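Local coordinates for protein cycloalternan-forming enzyme (Listeria monocytogenes serovar 1/2a, PDB 5F7U) that is a multidomain carbohydrate-active enzyme of glycoside hydrolase family 31, with a TIM barrel flanked by beta-rich domains, at residues 13-18 with 26-31; 86-91 with 117-122; 226-231 with 235-240. The protein carries 1 engineered substitution. All blocks are in the same frame, centred on the assembly; numbering follows the deposited sequence.

How the contacts relate
Contacts 2 and 3 are neighbours, their centres about 8 Å apart, because strand 106-129, which carries 117-122, pairs with strand 214-229, which carries 226-231. Two probable hydrogen bonds, with side-chain packing beside them, join them: D117 N to T229 O at 2.9 Å, and W227 NE1 to E119 OE1 at 2.8 Å. Contact 1 is a loop-loop contact, its centre about 19 Å from that of contact 2 and about 16 Å from that of contact 3. K31 reaches both by packing, its CE 3.8 Å from L228 CD2 and 4.2 Å from W118 NE1. The D16 side chain is still about 13 Å from a bound alpha-D-glucopyranose, so contact 1 does not touch that sugar.

Contact 1. Residues 13-18 with 26-31; sequences GDDDLY and SPRDPK
The guanidinium of R28 has the D15 backbone on one face and the D16 carbonyl at its edge. D15 CA stands 3.7 Å above the plane, offset toward the rim, while D16 O and water 1 lie at the edge. R28 presents NH1 and NH2 end-on to that single oxygen: NH1 is 2.9 Å from D16 O (N-H...O 148°) and NH2 3.0 Å from it. The acceptor is within a few degrees of the guanidinium plane, so the fork is flat on the arginine side. On the carbonyl side the two donors differ, NH2 using a lone pair in the carbonyl plane and NH1 arriving from well above it. An extended chain from CG to NE, with CG placed beside the backbone N (chi1 -72°), carries the group across between the loops.

The D15 carboxylate is turned 50° from the guanidinium. Its OD1 is 3.7 Å from R28 NH1 and well out of the guanidinium plane, a long salt bridge of charges alone. Water 1 supplies the directed link, giving a hydrogen to D15 OD1 at 2.8 Å and accepting one from R28 NH1 at 3.0 Å.

The D16 carboxylate is used for other bonds: OD2 accepts from Y18 N at 2.9 Å in an Asx turn, and OD1 takes W543 NE1. R545 forms salt bridges with both D15 and D29, and E24 pairs with R28 NE.

Chemically, then, R28 binds its partner loop through a backbone oxygen gripped twice, while D15 lies between two arginines, R545 and, more loosely, R28, which would probably offset its negative charge.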
ATOM      1  N   GLY A  13      -6.442  33.200  -4.139  1.00 15.52           N
ATOM      2  CA  GLY A  13      -7.021  32.462  -5.272  1.00 15.57           C
ATOM      3  C   GLY A  13      -7.779  31.247  -4.760  1.00 16.43           C
ATOM      4  O   GLY A  13      -8.558  31.358  -3.812  1.00 16.67           O
ATOM      5  N   ASP A  14      -7.534  30.089  -5.370  1.00 16.41           N
ATOM      6  CA  ASP A  14      -8.100  28.845  -4.865  1.00 17.45           C
ATOM      7  C   ASP A  14      -7.198  28.182  -3.820  1.00 17.30           C
ATOM      8  O   ASP A  14      -7.476  27.058  -3.387  1.00 17.64           O
ATOM      9  CB  ASP A  14      -8.373  27.883  -6.028  1.00 18.78           C
ATOM     10  CG  ASP A  14      -9.462  28.382  -6.948  1.00 19.65           C
ATOM     11  OD1 ASP A  14     -10.488  28.893  -6.452  1.00 20.72           O
ATOM     12  OD2 ASP A  14      -9.307  28.263  -8.180  1.00 20.61           O
ATOM     13  N   ASP A  15      -6.126  28.875  -3.431  1.00 16.54           N
ATOM     14  CA  ASP A  15      -5.112  28.340  -2.505  1.00 17.11           C
ATOM     15  C   ASP A  15      -4.466  27.037  -3.027  1.00 17.13           C
ATOM     16  O   ASP A  15      -4.055  26.172  -2.250  1.00 17.09           O
ATOM     17  CB  ASP A  15      -5.740  28.110  -1.114  1.00 18.94           C
ATOM     18  CG  ASP A  15      -4.707  28.063   0.000  1.00 20.02           C
ATOM     19  OD1 ASP A  15      -3.767  28.862  -0.011  1.00 20.62           O
ATOM     20  OD2 ASP A  15      -4.863  27.192   0.871  1.00 22.90           O
ATOM     21  N   ASP A  16      -4.373  26.906  -4.343  1.00 16.52           N
ATOM     22  CA  ASP A  16      -3.807  25.691  -4.928  1.00 17.29           C
ATOM     23  C   ASP A  16      -2.308  25.649  -4.616  1.00 16.55           C
ATOM     24  O   ASP A  16      -1.634  26.693  -4.678  1.00 15.70           O
ATOM     25  CB  ASP A  16      -4.074  25.664  -6.434  1.00 18.33           C
ATOM     26  CG  ASP A  16      -3.774  24.313  -7.042  1.00 20.92           C
ATOM     27  OD1 ASP A  16      -4.635  23.413  -7.042  1.00 22.92           O
ATOM     28  OD2 ASP A  16      -2.651  24.140  -7.516  1.00 22.11           O
ATOM     29  N   LEU A  17      -1.793  24.473  -4.254  1.00 16.86           N
ATOM     30  CA  LEU A  17      -0.355  24.350  -3.962  1.00 16.91           C
ATOM     31  C   LEU A  17       0.498  24.562  -5.214  1.00 16.83           C
ATOM     32  O   LEU A  17       1.615  25.063  -5.120  1.00 17.19           O
ATOM     33  CB  LEU A  17      -0.005  22.975  -3.368  1.00 18.00           C
ATOM     34  CG  LEU A  17       1.420  22.748  -2.832  1.00 18.66           C
ATOM     35  CD1 LEU A  17       1.750  23.731  -1.708  1.00 18.51           C
ATOM     36  CD2 LEU A  17       1.599  21.311  -2.380  1.00 19.81           C
ATOM     37  N   TYR A  18      -0.016  24.139  -6.361  1.00 16.79           N
ATOM     38  CA  TYR A  18       0.820  23.966  -7.552  1.00 17.20           C
ATOM     39  C   TYR A  18       0.700  25.116  -8.529  1.00 17.32           C
ATOM     40  O   TYR A  18       1.618  25.339  -9.340  1.00 18.25           O
ATOM     41  CB  TYR A  18       0.477  22.645  -8.239  1.00 17.52           C
ATOM     42  CG  TYR A  18       0.718  21.428  -7.355  1.00 17.76           C
ATOM     43  CD1 TYR A  18       2.002  21.124  -6.870  1.00 18.11           C
ATOM     44  CD2 TYR A  18      -0.341  20.568  -7.015  1.00 17.96           C
ATOM     45  CE1 TYR A  18       2.222  20.012  -6.060  1.00 18.62           C
ATOM     46  CE2 TYR A  18      -0.128  19.449  -6.224  1.00 18.64           C
ATOM     47  CZ  TYR A  18       1.147  19.187  -5.737  1.00 19.08           C
ATOM     48  OH  TYR A  18       1.359  18.101  -4.951  1.00 19.89           O
ATOM     49  N   SER A  26       1.215  37.925  -4.040  1.00 14.44           N
ATOM     50  CA  SER A  26       2.440  37.117  -4.016  1.00 15.80           C
ATOM     51  C   SER A  26       3.529  37.840  -3.220  1.00 16.18           C
ATOM     52  O   SER A  26       3.803  39.010  -3.516  1.00 16.55           O
ATOM     53  CB  SER A  26       2.917  36.802  -5.438  1.00 16.74           C
ATOM     54  OG  SER A  26       4.088  35.984  -5.392  1.00 18.99           O
ATOM     55  N   PRO A  27       4.116  37.201  -2.190  1.00 16.26           N
ATOM     56  CA  PRO A  27       3.700  35.903  -1.637  1.00 16.27           C
ATOM     57  C   PRO A  27       2.318  35.960  -1.009  1.00 15.57           C
ATOM     58  O   PRO A  27       1.880  37.023  -0.564  1.00 15.57           O
ATOM     59  CB  PRO A  27       4.720  35.638  -0.525  1.00 17.02           C
ATOM     60  CG  PRO A  27       5.696  36.768  -0.546  1.00 17.69           C
ATOM     61  CD  PRO A  27       5.059  37.900  -1.302  1.00 17.36           C
ATOM     62  N   ARG A  28       1.638  34.814  -0.929  1.00 15.69           N
ATOM     63  CA  ARG A  28       0.322  34.773  -0.274  1.00 15.54           C
ATOM     64  C   ARG A  28       0.409  35.238   1.184  1.00 16.01           C
ATOM     65  O   ARG A  28      -0.429  36.013   1.637  1.00 16.18           O
ATOM     66  CB  ARG A  28      -0.267  33.356  -0.354  1.00 15.97           C
ATOM     67  CG  ARG A  28      -0.724  32.998  -1.769  1.00 15.49           C
ATOM     68  CD  ARG A  28      -1.215  31.557  -1.800  1.00 16.07           C
ATOM     69  NE  ARG A  28      -1.611  31.153  -3.150  1.00 16.07           N
ATOM     70  CZ  ARG A  28      -1.674  29.892  -3.583  1.00 16.42           C
ATOM     71  NH1 ARG A  28      -1.325  28.866  -2.788  1.00 16.78           N
ATOM     72  NH2 ARG A  28      -2.087  29.659  -4.835  1.00 15.66           N
ATOM     73  N   ASP A  29       1.418  34.741   1.908  1.00 16.69           N
ATOM     74  CA  ASP A  29       1.599  35.042   3.329  1.00 17.41           C
ATOM     75  C   ASP A  29       2.990  35.646   3.468  1.00 17.19           C
ATOM     76  O   ASP A  29       3.950  34.916   3.651  1.00 17.15           O
ATOM     77  CB  ASP A  29       1.482  33.764   4.187  1.00 18.90           C
ATOM     78  CG  ASP A  29       0.120  33.087   4.069  1.00 20.05           C
ATOM     79  OD1 ASP A  29      -0.928  33.729   4.301  1.00 20.65           O
ATOM     80  OD2 ASP A  29       0.095  31.874   3.795  1.00 22.15           O
ATOM     81  N   PRO A  30       3.107  36.990   3.341  1.00 17.08           N
ATOM     82  CA  PRO A  30       4.426  37.641   3.311  1.00 17.22           C
ATOM     83  C   PRO A  30       5.179  37.523   4.633  1.00 17.65           C
ATOM     84  O   PRO A  30       4.599  37.712   5.718  1.00 17.14           O
ATOM     85  CB  PRO A  30       4.087  39.105   3.026  1.00 17.42           C
ATOM     86  CG  PRO A  30       2.768  39.037   2.298  1.00 17.15           C
ATOM     87  CD  PRO A  30       2.029  37.954   3.042  1.00 17.12           C
ATOM     88  N   LYS A  31       6.462  37.195   4.514  1.00 18.05           N
ATOM     89  CA  LYS A  31       7.394  37.217   5.622  1.00 18.85           C
ATOM     90  C   LYS A  31       8.184  38.519   5.572  1.00 19.09           C
ATOM     91  O   LYS A  31       8.172  39.226   4.553  1.00 18.66           O
ATOM     92  CB  LYS A  31       8.346  36.025   5.542  1.00 20.02           C
ATOM     93  CG  LYS A  31       7.678  34.665   5.720  1.00 20.94           C
ATOM     94  CD  LYS A  31       8.752  33.590   5.622  1.00 22.94           C
ATOM     95  CE  LYS A  31       8.216  32.236   5.222  1.00 24.30           C
ATOM     96  NZ  LYS A  31       7.783  32.201   3.791  1.00 25.09           N
TER
HETATM   97  O   HOH W   1      -1.015  28.715   0.142  1.00 25.76           O

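Contact 2. Residues 86-91 with 117-122; sequences FEKGDE and DWEYVQ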
ATOM      1  N   PHE A  86       8.115  44.541   4.069  1.00 21.69           N
ATOM      2  CA  PHE A  86       7.656  44.859   5.411  1.00 21.97           C
ATOM      3  C   PHE A  86       8.505  44.221   6.499  1.00 22.49           C
ATOM      4  O   PHE A  86       9.343  43.352   6.222  1.00 22.68           O
ATOM      5  CB  PHE A  86       6.180  44.460   5.554  1.00 20.64           C
ATOM      6  CG  PHE A  86       5.294  45.191   4.610  1.00 20.20           C
ATOM      7  CD1 PHE A  86       4.913  46.507   4.874  1.00 20.86           C
ATOM      8  CD2 PHE A  86       4.865  44.581   3.419  1.00 19.39           C
ATOM      9  CE1 PHE A  86       4.117  47.212   3.968  1.00 20.49           C
ATOM     10  CE2 PHE A  86       4.066  45.277   2.516  1.00 19.16           C
ATOM     11  CZ  PHE A  86       3.689  46.591   2.797  1.00 19.82           C
ATOM     12  N   GLU A  87       8.318  44.709   7.721  1.00 23.35           N
ATOM     13  CA  GLU A  87       8.996  44.154   8.896  1.00 24.13           C
ATOM     14  C   GLU A  87       8.104  43.193   9.659  1.00 23.05           C
ATOM     15  O   GLU A  87       6.873  43.288   9.587  1.00 21.92           O
ATOM     16  CB  GLU A  87       9.431  45.283   9.809  1.00 26.76           C
ATOM     17  CG  GLU A  87      10.485  46.182   9.201  1.00 29.45           C
ATOM     18  CD  GLU A  87      10.677  47.444  10.022  1.00 32.56           C
ATOM     19  OE1 GLU A  87      11.207  47.353  11.143  1.00 35.20           O
ATOM     20  OE2 GLU A  87      10.280  48.523   9.552  1.00 34.29           O
ATOM     21  N   LYS A  88       8.740  42.293  10.417  1.00 22.74           N
ATOM     22  CA  LYS A  88       8.022  41.356  11.287  1.00 22.27           C
ATOM     23  C   LYS A  88       7.105  42.165  12.206  1.00 22.62           C
ATOM     24  O   LYS A  88       7.558  43.135  12.819  1.00 23.37           O
ATOM     25  CB  LYS A  88       9.010  40.533  12.122  1.00 22.52           C
ATOM     26  CG  LYS A  88       8.356  39.566  13.106  1.00 22.33           C
ATOM     27  CD  LYS A  88       9.376  39.081  14.109  1.00 23.07           C
ATOM     28  CE  LYS A  88       8.794  38.027  15.032  1.00 23.25           C
ATOM     29  NZ  LYS A  88       9.787  37.674  16.074  1.00 24.48           N
ATOM     30  N   GLY A  89       5.835  41.762  12.275  1.00 21.96           N
ATOM     31  CA  GLY A  89       4.839  42.438  13.114  1.00 22.73           C
ATOM     32  C   GLY A  89       3.972  43.459  12.385  1.00 22.33           C
ATOM     33  O   GLY A  89       2.958  43.887  12.927  1.00 23.00           O
ATOM     34  N   ASP A  90       4.361  43.859  11.172  1.00 21.83           N
ATOM     35  CA  ASP A  90       3.547  44.804  10.397  1.00 21.58           C
ATOM     36  C   ASP A  90       2.205  44.167  10.070  1.00 20.92           C
ATOM     37  O   ASP A  90       2.138  43.002   9.667  1.00 20.27           O
ATOM     38  CB  ASP A  90       4.235  45.259   9.105  1.00 21.12           C
ATOM     39  CG  ASP A  90       5.372  46.246   9.338  1.00 22.50           C
ATOM     40  OD1 ASP A  90       5.473  46.859  10.425  1.00 23.50           O
ATOM     41  OD2 ASP A  90       6.172  46.425   8.400  1.00 22.63           O
ATOM     42  N   GLU A  91       1.144  44.936  10.277  1.00 21.29           N
ATOM     43  CA  GLU A  91      -0.203  44.496   9.979  1.00 21.03           C
ATOM     44  C   GLU A  91      -0.680  45.353   8.821  1.00 20.62           C
ATOM     45  O   GLU A  91      -0.827  46.572   8.957  1.00 21.10           O
ATOM     46  CB  GLU A  91      -1.105  44.659  11.207  1.00 22.39           C
ATOM     47  CG  GLU A  91      -2.566  44.324  10.937  1.00 22.92           C
ATOM     48  CD  GLU A  91      -3.483  44.545  12.129  1.00 24.72           C
ATOM     49  OE1 GLU A  91      -4.684  44.793  11.898  1.00 25.43           O
ATOM     50  OE2 GLU A  91      -3.037  44.478  13.293  1.00 25.97           O
ATOM     51  N   ASP A 117       8.060  36.320  10.905  1.00 18.22           N
ATOM     52  CA  ASP A 117       9.414  35.796  10.804  1.00 18.63           C
ATOM     53  C   ASP A 117       9.559  34.615  11.746  1.00 17.67           C
ATOM     54  O   ASP A 117       8.722  34.412  12.633  1.00 17.22           O
ATOM     55  CB  ASP A 117      10.478  36.887  11.094  1.00 20.11           C
ATOM     56  CG  ASP A 117      11.807  36.632  10.365  1.00 21.05           C
ATOM     57  OD1 ASP A 117      12.066  35.514   9.866  1.00 20.85           O
ATOM     58  OD2 ASP A 117      12.618  37.581  10.297  1.00 22.77           O
ATOM     59  N   TRP A 118      10.603  33.820  11.520  1.00 17.61           N
ATOM     60  CA  TRP A 118      10.872  32.632  12.332  1.00 17.04           C
ATOM     61  C   TRP A 118      11.394  32.964  13.721  1.00 17.27           C
ATOM     62  O   TRP A 118      12.233  33.858  13.890  1.00 17.72           O
ATOM     63  CB  TRP A 118      11.839  31.693  11.585  1.00 16.93           C
ATOM     64  CG  TRP A 118      11.174  31.031  10.416  1.00 17.02           C
ATOM     65  CD1 TRP A 118      11.243  31.407   9.100  1.00 17.43           C
ATOM     66  CD2 TRP A 118      10.300  29.910  10.470  1.00 16.47           C
ATOM     67  NE1 TRP A 118      10.465  30.566   8.325  1.00 17.18           N
ATOM     68  CE2 TRP A 118       9.860  29.652   9.143  1.00 16.55           C
ATOM     69  CE3 TRP A 118       9.813  29.109  11.519  1.00 15.75           C
ATOM     70  CZ2 TRP A 118       8.992  28.600   8.829  1.00 16.24           C
ATOM     71  CZ3 TRP A 118       8.926  28.059  11.212  1.00 15.38           C
ATOM     72  CH2 TRP A 118       8.534  27.816   9.867  1.00 15.77           C
ATOM     73  N   GLU A 119      10.877  32.229  14.706  1.00 16.93           N
ATOM     74  CA  GLU A 119      11.403  32.217  16.072  1.00 17.32           C
ATOM     75  C   GLU A 119      11.687  30.757  16.388  1.00 16.82           C
ATOM     76  O   GLU A 119      10.925  29.869  15.967  1.00 16.35           O
ATOM     77  CB  GLU A 119      10.378  32.762  17.055  1.00 17.48           C
ATOM     78  CG  GLU A 119      10.006  34.222  16.810  1.00 18.29           C
ATOM     79  CD  GLU A 119       8.956  34.755  17.769  1.00 18.43           C
ATOM     80  OE1 GLU A 119       8.337  33.980  18.541  1.00 18.18           O
ATOM     81  OE2 GLU A 119       8.738  35.980  17.734  1.00 19.18           O
ATOM     82  N   TYR A 120      12.787  30.499  17.088  1.00 17.37           N
ATOM     83  CA  TYR A 120      13.192  29.124  17.380  1.00 17.45           C
ATOM     84  C   TYR A 120      13.393  28.945  18.862  1.00 17.32           C
ATOM     85  O   TYR A 120      13.598  29.904  19.575  1.00 17.63           O
ATOM     86  CB  TYR A 120      14.490  28.752  16.655  1.00 18.50           C
ATOM     87  CG  TYR A 120      14.420  28.849  15.150  1.00 19.16           C
ATOM     88  CD1 TYR A 120      14.002  27.747  14.389  1.00 19.09           C
ATOM     89  CD2 TYR A 120      14.795  30.033  14.479  1.00 20.53           C
ATOM     90  CE1 TYR A 120      13.942  27.816  13.000  1.00 19.75           C
ATOM     91  CE2 TYR A 120      14.728  30.113  13.089  1.00 20.83           C
ATOM     92  CZ  TYR A 120      14.306  28.998  12.367  1.00 20.59           C
ATOM     93  OH  TYR A 120      14.242  29.063  10.991  1.00 22.04           O
ATOM     94  N   VAL A 121      13.305  27.699  19.316  1.00 17.15           N
ATOM     95  CA  VAL A 121      13.673  27.356  20.688  1.00 17.60           C
ATOM     96  C   VAL A 121      15.169  27.640  20.837  1.00 18.82           C
ATOM     97  O   VAL A 121      15.970  27.238  19.981  1.00 18.98           O
ATOM     98  CB  VAL A 121      13.360  25.869  21.005  1.00 17.22           C
ATOM     99  CG1 VAL A 121      13.941  25.468  22.349  1.00 17.79           C
ATOM    100  CG2 VAL A 121      11.855  25.626  20.998  1.00 16.84           C
ATOM    101  N   GLN A 122      15.527  28.342  21.913  1.00 19.95           N
ATOM    102  CA  GLN A 122      16.928  28.545  22.273  1.00 21.77           C
ATOM    103  C   GLN A 122      17.357  27.483  23.291  1.00 21.57           C
ATOM    104  O   GLN A 122      17.884  26.441  22.892  1.00 21.82           O
ATOM    105  CB  GLN A 122      17.181  29.983  22.762  1.00 23.41           C
ATOM    106  CG  GLN A 122      18.600  30.269  23.284  1.00 26.67           C
ATOM    107  CD  GLN A 122      19.698  29.908  22.298  1.00 28.75           C
ATOM    108  OE1 GLN A 122      19.610  30.228  21.106  1.00 30.98           O
ATOM    109  NE2 GLN A 122      20.761  29.252  22.793  1.00 30.49           N
TER
HETATM  110  O   HOH W   2      11.771  36.539  14.388  1.00 19.25           O
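The aliphatic chain of K88 crosses the D117 side chain at about a right angle, then meets E119 in a second near-perpendicular crossing. The first crossing is plain packing: K88 CD lies 3.9 Å from D117 CB, and CG is equally near D117 N. The second is ionic. K88 NZ donates to E119 OE2 at 2.6 Å, a short salt bridge that uses the anti lone pair, the one facing away from OE1.

The torsions explain how one lysine serves both. CG is anti to the backbone N (chi1 178°) and every later bond is extended, so the chain runs straight over D117 to put its amine beside E119. Water 2 gives NZ a further tie to the strand, accepting from NZ at 2.8 Å and donating to W118 O at the same distance. The D117 carboxylate is engaged locally, its OD1 accepting from W118 N at 2.8 Å.

K88 is held at the second position of a type II turn, E87 to D90, closed by D90 N to E87 O at 3.0 Å; G89 takes the positive phi of the third position. D90 OD2 also receives E87 N, and V115 bonds to the turn's backbone.

E119 is thus bound at both oxygens, by K88 at OE2 and by W227 at OE1. Such pairing should favour its charged form and fix the rotation of a buried carboxylate.

Contact 3. Residues 226-231 with 235-240; sequences GWLTDG and INQYQN
G226 and Q239 form a hydrogen-bonded antiparallel pair, a regular one bonded in both directions, in a hairpin where the axes of 226-229 and 235-240 come within 4.6 Å, at 161° between their directions. G226 N to Q239 O and Q239 N to G226 O are both 2.9 Å and nearly straight. Further along, L228 N donates to Q237 O, but L228 O accepts from N236 N at 2.8 Å. Between the non-hydrogen-bonded pairs W227-Y238 and T229-I235 the second strand therefore has one residue more than the first, a beta bulge. Q237 N is left buried without a partner in the model. Weaker CA-H...O contacts fill in: Y238 CA to G226 O, W227 CA to Q237 O and I235 CA to L228 O.

Apolar packing occupies the face of W227, T229, I235 and Y238. W227 CB sits 3.9 Å from Y238 CD1 and 4.0 Å from I235 CG2. With CG between the backbone N and carbonyl carbon (chi1 52°), its indole leads away from the second strand. T229 CB lies 4.1 Å from I235 CG1.

On the other face L228 and Q237 run side by side in the same direction, L228 CD2 3.6 Å from Q237 OE1; NE2 of the amide goes to D324.

Two hydroxyls bond beyond the pairing, that of T229 at the turn and that of Y238 at the end of its ring. T229 OG1 accepts from G231 N at 2.9 Å, an ST turn, and also pairs with V234 O, while Y238 OH bonds to N331 O.

The hairpin lies in the galactose mutarotase-like region of the family, between strand 106-129, which pairs with strand 214-229, and strand 318-327, which pairs with strand 235-243; L163 of strand 158-164 packs against W227 and Y238.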
ATOM      1  N   GLY A 226      11.053  25.481  15.505  1.00 15.65           N
ATOM      2  CA  GLY A 226      10.608  26.865  15.355  1.00 15.08           C
ATOM      3  C   GLY A 226       9.196  27.058  14.851  1.00 14.11           C
ATOM      4  O   GLY A 226       8.529  26.100  14.449  1.00 13.34           O
ATOM      5  N   TRP A 227       8.755  28.309  14.878  1.00 14.09           N
ATOM      6  CA  TRP A 227       7.400  28.690  14.472  1.00 13.72           C
ATOM      7  C   TRP A 227       7.513  30.054  13.781  1.00 14.13           C
ATOM      8  O   TRP A 227       8.419  30.864  14.088  1.00 14.87           O
ATOM      9  CB  TRP A 227       6.442  28.754  15.676  1.00 14.06           C
ATOM     10  CG  TRP A 227       6.967  29.612  16.793  1.00 14.94           C
ATOM     11  CD1 TRP A 227       6.673  30.929  17.027  1.00 15.53           C
ATOM     12  CD2 TRP A 227       7.928  29.230  17.777  1.00 15.61           C
ATOM     13  NE1 TRP A 227       7.380  31.380  18.120  1.00 16.59           N
ATOM     14  CE2 TRP A 227       8.158  30.360  18.598  1.00 16.71           C
ATOM     15  CE3 TRP A 227       8.610  28.031  18.065  1.00 15.63           C
ATOM     16  CZ2 TRP A 227       9.052  30.333  19.690  1.00 17.85           C
ATOM     17  CZ3 TRP A 227       9.502  28.004  19.141  1.00 16.65           C
ATOM     18  CH2 TRP A 227       9.717  29.155  19.940  1.00 17.81           C
ATOM     19  N   LEU A 228       6.589  30.296  12.857  1.00 13.96           N
ATOM     20  CA  LEU A 228       6.586  31.486  12.008  1.00 14.46           C
ATOM     21  C   LEU A 228       5.458  32.399  12.482  1.00 14.83           C
ATOM     22  O   LEU A 228       4.301  32.014  12.449  1.00 14.91           O
ATOM     23  CB  LEU A 228       6.382  31.043  10.549  1.00 14.27           C
ATOM     24  CG  LEU A 228       6.329  32.130   9.489  1.00 15.09           C
ATOM     25  CD1 LEU A 228       7.658  32.865   9.404  1.00 15.97           C
ATOM     26  CD2 LEU A 228       5.985  31.491   8.147  1.00 15.05           C
ATOM     27  N   THR A 229       5.800  33.597  12.969  1.00 15.59           N
ATOM     28  CA  THR A 229       4.851  34.407  13.716  1.00 16.20           C
ATOM     29  C   THR A 229       5.090  35.897  13.482  1.00 17.71           C
ATOM     30  O   THR A 229       6.214  36.307  13.161  1.00 18.12           O
ATOM     31  CB  THR A 229       4.910  34.089  15.246  1.00 16.29           C
ATOM     32  OG1 THR A 229       3.899  34.827  15.934  1.00 16.86           O
ATOM     33  CG2 THR A 229       6.260  34.462  15.868  1.00 16.71           C
ATOM     34  N   ASP A 230       4.033  36.685  13.619  1.00 18.59           N
ATOM     35  CA  ASP A 230       4.195  38.136  13.678  1.00 20.58           C
ATOM     36  C   ASP A 230       4.479  38.602  15.112  1.00 21.67           C
ATOM     37  O   ASP A 230       4.722  39.792  15.336  1.00 23.09           O
ATOM     38  CB  ASP A 230       2.988  38.866  13.065  1.00 21.03           C
ATOM     39  CG  ASP A 230       1.731  38.765  13.924  1.00 20.85           C
ATOM     40  OD1 ASP A 230       1.569  37.782  14.679  1.00 20.45           O
ATOM     41  OD2 ASP A 230       0.903  39.673  13.833  1.00 21.72           O
ATOM     42  N   GLY A 231       4.437  37.658  16.059  1.00 21.94           N
ATOM     43  CA  GLY A 231       4.632  37.921  17.491  1.00 24.16           C
ATOM     44  C   GLY A 231       3.405  38.423  18.246  1.00 25.60           C
ATOM     45  O   GLY A 231       3.506  38.786  19.433  1.00 27.46           O
ATOM     46  N   ILE A 235       0.363  32.469  14.183  1.00 19.53           N
ATOM     47  CA  ILE A 235       1.436  31.472  13.973  1.00 18.51           C
ATOM     48  C   ILE A 235       1.047  30.739  12.685  1.00 17.56           C
ATOM     49  O   ILE A 235       0.009  30.065  12.642  1.00 17.63           O
ATOM     50  CB  ILE A 235       1.614  30.502  15.169  1.00 19.01           C
ATOM     51  CG1 ILE A 235       2.117  31.294  16.401  1.00 20.27           C
ATOM     52  CG2 ILE A 235       2.544  29.348  14.778  1.00 18.77           C
ATOM     53  CD1 ILE A 235       1.950  30.596  17.737  1.00 21.20           C
ATOM     54  N   ASN A 236       1.836  30.923  11.622  1.00 16.59           N
ATOM     55  CA  ASN A 236       1.456  30.437  10.285  1.00 16.35           C
ATOM     56  C   ASN A 236       2.122  29.145   9.857  1.00 15.69           C
ATOM     57  O   ASN A 236       1.647  28.476   8.918  1.00 15.89           O
ATOM     58  CB  ASN A 236       1.705  31.512   9.203  1.00 16.91           C
ATOM     59  CG  ASN A 236       0.667  32.625   9.238  1.00 17.87           C
ATOM     60  OD1 ASN A 236      -0.405  32.456   9.813  1.00 17.97           O
ATOM     61  ND2 ASN A 236       0.969  33.754   8.610  1.00 18.67           N
ATOM     62  N   GLN A 237       3.236  28.812  10.506  1.00 15.29           N
ATOM     63  CA  GLN A 237       3.969  27.584  10.165  1.00 14.93           C
ATOM     64  C   GLN A 237       4.807  27.111  11.336  1.00 14.35           C
ATOM     65  O   GLN A 237       5.156  27.909  12.207  1.00 14.26           O
ATOM     66  CB  GLN A 237       4.909  27.808   8.971  1.00 15.71           C
ATOM     67  CG  GLN A 237       4.259  27.881   7.590  1.00 17.31           C
ATOM     68  CD  GLN A 237       5.269  27.795   6.459  1.00 18.27           C
ATOM     69  OE1 GLN A 237       6.406  28.299   6.573  1.00 18.11           O
ATOM     70  NE2 GLN A 237       4.861  27.165   5.348  1.00 18.96           N
ATOM     71  N   TYR A 238       5.124  25.810  11.342  1.00 13.63           N
ATOM     72  CA  TYR A 238       6.066  25.225  12.283  1.00 13.63           C
ATOM     73  C   TYR A 238       7.147  24.505  11.510  1.00 13.25           C
ATOM     74  O   TYR A 238       6.915  24.063  10.392  1.00 13.31           O
ATOM     75  CB  TYR A 238       5.380  24.146  13.119  1.00 13.59           C
ATOM     76  CG  TYR A 238       4.498  24.640  14.220  1.00 14.13           C
ATOM     77  CD1 TYR A 238       5.057  25.143  15.402  1.00 14.53           C
ATOM     78  CD2 TYR A 238       3.098  24.563  14.113  1.00 14.46           C
ATOM     79  CE1 TYR A 238       4.249  25.574  16.449  1.00 15.68           C
ATOM     80  CE2 TYR A 238       2.276  25.005  15.162  1.00 15.32           C
ATOM     81  CZ  TYR A 238       2.855  25.505  16.320  1.00 15.79           C
ATOM     82  OH  TYR A 238       2.067  25.932  17.377  1.00 17.07           O
ATOM     83  N   GLN A 239       8.318  24.354  12.117  1.00 13.40           N
ATOM     84  CA  GLN A 239       9.328  23.450  11.535  1.00 13.33           C
ATOM     85  C   GLN A 239      10.155  22.773  12.611  1.00 13.47           C
ATOM     86  O   GLN A 239      10.295  23.296  13.726  1.00 13.34           O
ATOM     87  CB  GLN A 239      10.256  24.202  10.556  1.00 14.05           C
ATOM     88  CG  GLN A 239      11.196  25.202  11.225  1.00 15.52           C
ATOM     89  CD  GLN A 239      12.138  25.821  10.212  1.00 16.66           C
ATOM     90  OE1 GLN A 239      13.129  25.211   9.814  1.00 17.68           O
ATOM     91  NE2 GLN A 239      11.819  27.024   9.765  1.00 17.45           N
ATOM     92  N   ASN A 240      10.686  21.602  12.265  1.00 13.07           N
ATOM     93  CA  ASN A 240      11.824  21.043  12.982  1.00 13.66           C
ATOM     94  C   ASN A 240      12.807  20.437  11.969  1.00 13.64           C
ATOM     95  O   ASN A 240      12.442  20.166  10.811  1.00 13.26           O
ATOM     96  CB  ASN A 240      11.398  20.034  14.057  1.00 14.09           C
ATOM     97  CG  ASN A 240      12.418  19.940  15.204  1.00 15.19           C
ATOM     98  OD1 ASN A 240      13.502  20.534  15.140  1.00 15.70           O
ATOM     99  ND2 ASN A 240      12.074  19.204  16.249  1.00 15.78           N
TER